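PDB 2XQ0: leucine aminopeptidase 2 from Saccharomyces cerevisiae, which cleaves di- and tripeptides preferentially as a zinc-dependent M1-family aminopeptidase and has in vitro a low epoxide hydrolase activity that can open leukotriene A4. Local coordinates for residues A[547-550]-A[551-555]; A[558-561]-A[562-566]. One frame throughout, in Å; residues are numbered along the deposited sequence.

Overall arrangement
Interactions 1 and 2 follow one another along the chain in the helical C-terminal region of the enzyme, their centres about 10 Å apart. Interaction 1 is a short, irregular helical turn that is mostly surface: only Y547 and I551 are buried, and two backbone hydrogen bonds do most of the work, with polar side chains lying alongside. Interaction 2 is alpha helix, with V559, F561, M563 and F564 buried; regular i to i+4 backbone bonds run through it, and V560 packs on F564 and M563. The two meet directly, I551 CG2 lying 3.9 Å from M563 CB and V552 CA 3.6 Å from M563 SD. Helix 508-519 touches both, at I551 and at V559 and K562.

Interaction 1 (A[547-550]-A[551-555]); sequences YQDN and IVKSQ
Y547 meets I551 one turn further on, through backbone and side chain together, at the start of the weakly bonded helix 548-552 in the helical C-terminal region. The amide N of I551 donates to Y547 O at 3.0 Å, and beside that bond the end methyl CD1 of I551 comes within 4.1 Å of Y547 CB. The tyrosine ring leads off the other way: with CG beside its own backbone N (chi1 -63°), it reaches W481, and its OH is hydrogen-bonded to both D502 and W481. I551, the other buried residue here, also packs on L511 and L515 of helix 508-519 and on M563 of helix 557-569, the next in the chain, so this end of the turn faces the interior.

At Q548 the spacing widens by a residue. Its O accepts the amide N of K553 at 2.8 Å, five residues on, the wider spacing of a pi-type turn; the N-H is bent to 136°. The same carbonyl is flanked by V552, whose CB lies 3.4 Å from Q548 O. Q548 places CG between its backbone N and carbonyl carbon (chi1 59°), and from there its extended chain runs alongside that of K553.

D549 also touches K553. Its O meets K553 CB at 3.4 Å, and its side chain runs beside the lysine, but D549 OD2 and K553 NZ stay 5.1 Å apart. N550 offers its O to S554 CB at 3.4 Å, while S554 OG is hydrogen-bonded to the backbone N of N556.

Two carbonyls therefore give this turn its definite bonds, one with four-residue and one with five-residue spacing, as the helix gives way to loop. The opposite charges of D549 and K553 probably attract weakly at this distance.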
loop_
_atom_site.group_PDB
_atom_site.type_symbol
_atom_site.label_atom_id
_atom_site.label_comp_id
_atom_site.label_asym_id
_atom_site.label_seq_id
_atom_site.Cartn_x
_atom_site.Cartn_y
_atom_site.Cartn_z
ATOM N N TYR A 547 -20.246 23.898 -11.222
ATOM C CA TYR A 547 -19.217 22.902 -11.503
ATOM C C TYR A 547 -19.793 21.491 -11.591
ATOM O O TYR A 547 -19.064 20.517 -11.442
ATOM C CB TYR A 547 -18.134 22.942 -10.415
ATOM C CG TYR A 547 -17.382 24.258 -10.338
ATOM C CD1 TYR A 547 -17.018 24.815 -9.113
ATOM C CD2 TYR A 547 -17.041 24.946 -11.495
ATOM C CE1 TYR A 547 -16.315 26.029 -9.054
ATOM C CE2 TYR A 547 -16.352 26.144 -11.446
ATOM C CZ TYR A 547 -15.989 26.688 -10.229
ATOM O OH TYR A 547 -15.298 27.892 -10.212
ATOM N N GLN A 548 -21.099 21.375 -11.832
ATOM C CA GLN A 548 -21.764 20.068 -11.726
ATOM C C GLN A 548 -21.143 19.043 -12.655
ATOM O O GLN A 548 -20.951 17.887 -12.279
ATOM C CB GLN A 548 -23.274 20.178 -12.003
ATOM C CG GLN A 548 -23.611 20.728 -13.379
ATOM C CD GLN A 548 -25.090 21.003 -13.556
ATOM O OE1 GLN A 548 -25.496 22.142 -13.797
ATOM N NE2 GLN A 548 -25.905 19.959 -13.431
ATOM N N ASP A 549 -20.823 19.467 -13.872
ATOM C CA ASP A 549 -20.335 18.534 -14.882
ATOM C C ASP A 549 -19.108 17.787 -14.383
ATOM O O ASP A 549 -19.100 16.557 -14.294
ATOM C CB ASP A 549 -20.029 19.260 -16.194
ATOM C CG ASP A 549 -21.295 19.689 -16.937
ATOM O OD1 ASP A 549 -21.213 20.629 -17.760
ATOM O OD2 ASP A 549 -22.368 19.085 -16.698
ATOM N N ASN A 550 -18.080 18.547 -14.030
ATOM C CA ASN A 550 -16.799 17.972 -13.663
ATOM C C ASN A 550 -16.645 17.499 -12.203
ATOM O O ASN A 550 -15.803 16.647 -11.914
ATOM C CB ASN A 550 -15.675 18.918 -14.081
ATOM C CG ASN A 550 -15.386 18.837 -15.564
ATOM O OD1 ASN A 550 -14.881 19.781 -16.169
ATOM N ND2 ASN A 550 -15.717 17.701 -16.164
ATOM N N ILE A 551 -17.460 18.020 -11.290
ATOM C CA ILE A 551 -17.345 17.613 -9.887
ATOM C C ILE A 551 -18.484 16.711 -9.449
ATOM O O ILE A 551 -18.262 15.579 -9.032
ATOM C CB ILE A 551 -17.279 18.824 -8.934
ATOM C CG1 ILE A 551 -15.979 19.616 -9.164
ATOM C CG2 ILE A 551 -17.364 18.362 -7.498
ATOM C CD1 ILE A 551 -15.663 20.624 -8.080
ATOM N N VAL A 552 -19.703 17.226 -9.554
ATOM C CA VAL A 552 -20.895 16.527 -9.088
ATOM C C VAL A 552 -21.192 15.258 -9.891
ATOM O O VAL A 552 -21.689 14.277 -9.347
ATOM C CB VAL A 552 -22.127 17.459 -9.121
ATOM C CG1 VAL A 552 -23.363 16.752 -8.542
ATOM C CG2 VAL A 552 -21.825 18.751 -8.380
ATOM N N LYS A 553 -20.876 15.281 -11.182
ATOM C CA LYS A 553 -21.192 14.168 -12.074
ATOM C C LYS A 553 -19.993 13.249 -12.327
ATOM O O LYS A 553 -20.091 12.279 -13.081
ATOM C CB LYS A 553 -21.748 14.703 -13.397
ATOM C CG LYS A 553 -23.145 15.306 -13.269
ATOM C CD LYS A 553 -23.518 16.132 -14.491
ATOM C CE LYS A 553 -25.024 16.379 -14.556
ATOM N NZ LYS A 553 -25.575 16.983 -13.308
ATOM N N SER A 554 -18.870 13.558 -11.684
ATOM C CA SER A 554 -17.636 12.781 -11.834
ATOM C C SER A 554 -17.786 11.317 -11.443
ATOM O O SER A 554 -18.402 11.003 -10.423
ATOM C CB SER A 554 -16.516 13.407 -10.996
ATOM O OG SER A 554 -15.333 12.623 -11.046
ATOM N N GLN A 555 -17.209 10.423 -12.246
ATOM C CA GLN A 555 -17.166 9.007 -11.901
ATOM C C GLN A 555 -15.851 8.627 -11.213
ATOM O O GLN A 555 -15.543 7.445 -11.070
ATOM C CB GLN A 555 -17.352 8.146 -13.146
ATOM C CG GLN A 555 -18.437 8.630 -14.073
ATOM C CD GLN A 555 -18.904 7.541 -15.002
ATOM O OE1 GLN A 555 -18.974 7.731 -16.217
ATOM N NE2 GLN A 555 -19.222 6.381 -14.437
#

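Interaction 2 (A[558-561]-A[562-566]); sequences EVVF and KMFKF
F561, K562 and V560 lie in the first half of one regular alpha helix, 557-569, in the helical C-terminal part of the enzyme. Its i to i+4 bonds run straight through the contact: M563 N to V559 O at 2.8 Å, F564 N to V560 O and K565 N to F561 O, while the bond from K562 N to E558 O is long and weak.

F561 lays the CD2 side of its ring against the start of K562, 3.4 Å from K562 N. The ring goes on to W582 and P594, joining this helix to 576-582 and 589-600. In K562, CG lies beside the lysine's own backbone N (chi1 -68°), 3.3 Å from E558 O, and the bend that follows turns CD toward the phenylalanine, K562 CD to F561 CD2 being 4.2 Å. The aliphatic part of the lysine rests on V512 and L515 of helix 508-519.

V560 and F564, one turn apart, lie side by side and point the same way, and the valine methyl CG1 meets the CD2-CE2 side of the phenylalanine ring. An alanine in place of F564 would probably leave V560 CG1 and M563 CE without their aromatic neighbour and open a gap toward H578 and L579 of helix 576-582. E558, at the start of this stretch, forms a salt bridge with K590; its side chain lies about 8 Å from the bound bestatin, too far for contact.

M563 bends at its last torsion (chi3 65°), bringing its methyl CE over the centre of the F564 ring, 3.9 Å above the plane.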
loop_
_atom_site.group_PDB
_atom_site.type_symbol
_atom_site.label_atom_id
_atom_site.label_comp_id
_atom_site.label_asym_id
_atom_site.label_seq_id
_atom_site.Cartn_x
_atom_site.Cartn_y
_atom_site.Cartn_z
ATOM N N GLU A 558 -12.213 9.553 -6.181
ATOM C CA GLU A 558 -11.368 10.510 -5.466
ATOM C C GLU A 558 -12.008 11.888 -5.417
ATOM O O GLU A 558 -11.960 12.568 -4.393
ATOM C CB GLU A 558 -9.998 10.642 -6.140
ATOM C CG GLU A 558 -9.115 9.428 -6.024
ATOM C CD GLU A 558 -8.299 9.440 -4.755
ATOM O OE1 GLU A 558 -8.428 10.415 -3.982
ATOM O OE2 GLU A 558 -7.525 8.486 -4.537
ATOM N N VAL A 559 -12.566 12.315 -6.549
ATOM C CA VAL A 559 -13.232 13.605 -6.631
ATOM C C VAL A 559 -14.595 13.529 -5.952
ATOM O O VAL A 559 -14.991 14.435 -5.222
ATOM C CB VAL A 559 -13.461 14.044 -8.081
ATOM C CG1 VAL A 559 -14.385 15.264 -8.102
ATOM C CG2 VAL A 559 -12.122 14.342 -8.788
ATOM N N VAL A 560 -15.316 12.447 -6.213
ATOM C CA VAL A 560 -16.611 12.237 -5.588
ATOM C C VAL A 560 -16.489 12.321 -4.068
ATOM O O VAL A 560 -17.331 12.930 -3.411
ATOM C CB VAL A 560 -17.228 10.888 -6.006
ATOM C CG1 VAL A 560 -18.357 10.502 -5.065
ATOM C CG2 VAL A 560 -17.710 10.957 -7.455
ATOM N N PHE A 561 -15.426 11.741 -3.515
ATOM C CA PHE A 561 -15.229 11.769 -2.071
ATOM C C PHE A 561 -15.060 13.185 -1.577
ATOM O O PHE A 561 -15.679 13.574 -0.593
ATOM C CB PHE A 561 -14.017 10.953 -1.637
ATOM C CG PHE A 561 -13.661 11.147 -0.189
ATOM C CD1 PHE A 561 -14.254 10.369 0.792
ATOM C CD2 PHE A 561 -12.765 12.132 0.196
ATOM C CE1 PHE A 561 -13.948 10.555 2.129
ATOM C CE2 PHE A 561 -12.451 12.325 1.529
ATOM C CZ PHE A 561 -13.046 11.531 2.502
ATOM N N LYS A 562 -14.201 13.950 -2.255
ATOM C CA LYS A 562 -13.972 15.347 -1.917
ATOM C C LYS A 562 -15.258 16.157 -2.021
ATOM O O LYS A 562 -15.546 16.985 -1.161
ATOM C CB LYS A 562 -12.912 15.943 -2.834
ATOM C CG LYS A 562 -11.535 15.362 -2.613
ATOM C CD LYS A 562 -11.051 15.684 -1.218
ATOM C CE LYS A 562 -9.688 15.078 -0.974
ATOM N NZ LYS A 562 -9.242 15.283 0.415
ATOM N N MET A 563 -16.024 15.916 -3.081
ATOM C CA MET A 563 -17.325 16.564 -3.250
ATOM C C MET A 563 -18.190 16.319 -2.029
ATOM O O MET A 563 -18.790 17.234 -1.489
ATOM C CB MET A 563 -18.057 16.038 -4.491
ATOM C CG MET A 563 -19.528 16.451 -4.539
ATOM S SD MET A 563 -20.537 15.502 -5.690
ATOM C CE MET A 563 -20.468 13.874 -4.960
ATOM N N PHE A 564 -18.257 15.068 -1.594
ATOM C CA PHE A 564 -19.021 14.759 -0.391
ATOM C C PHE A 564 -18.480 15.518 0.821
ATOM O O PHE A 564 -19.251 16.095 1.596
ATOM C CB PHE A 564 -19.047 13.256 -0.139
ATOM C CG PHE A 564 -20.127 12.542 -0.891
ATOM C CD1 PHE A 564 -21.457 12.876 -0.695
ATOM C CD2 PHE A 564 -19.822 11.531 -1.780
ATOM C CE1 PHE A 564 -22.461 12.218 -1.380
ATOM C CE2 PHE A 564 -20.830 10.863 -2.464
ATOM C CZ PHE A 564 -22.141 11.206 -2.266
ATOM N N LYS A 565 -17.156 15.543 0.960
ATOM C CA LYS A 565 -16.522 16.214 2.088
ATOM C C LYS A 565 -16.779 17.724 2.065
ATOM O O LYS A 565 -17.090 18.329 3.096
ATOM C CB LYS A 565 -15.023 15.917 2.113
ATOM C CG LYS A 565 -14.294 16.491 3.314
ATOM C CD LYS A 565 -12.793 16.322 3.151
ATOM C CE LYS A 565 -12.045 16.769 4.383
ATOM N NZ LYS A 565 -10.567 16.732 4.193
ATOM N N PHE A 566 -16.664 18.345 0.896
ATOM C CA PHE A 566 -17.007 19.763 0.816
ATOM C C PHE A 566 -18.452 19.968 1.236
ATOM O O PHE A 566 -18.769 20.923 1.946
ATOM C CB PHE A 566 -16.820 20.334 -0.576
ATOM C CG PHE A 566 -17.321 21.746 -0.709
ATOM C CD1 PHE A 566 -16.604 22.803 -0.155
ATOM C CD2 PHE A 566 -18.509 22.017 -1.372
ATOM C CE1 PHE A 566 -17.060 24.115 -0.277
ATOM C CE2 PHE A 566 -18.971 23.329 -1.497
ATOM C CZ PHE A 566 -18.245 24.376 -0.946
#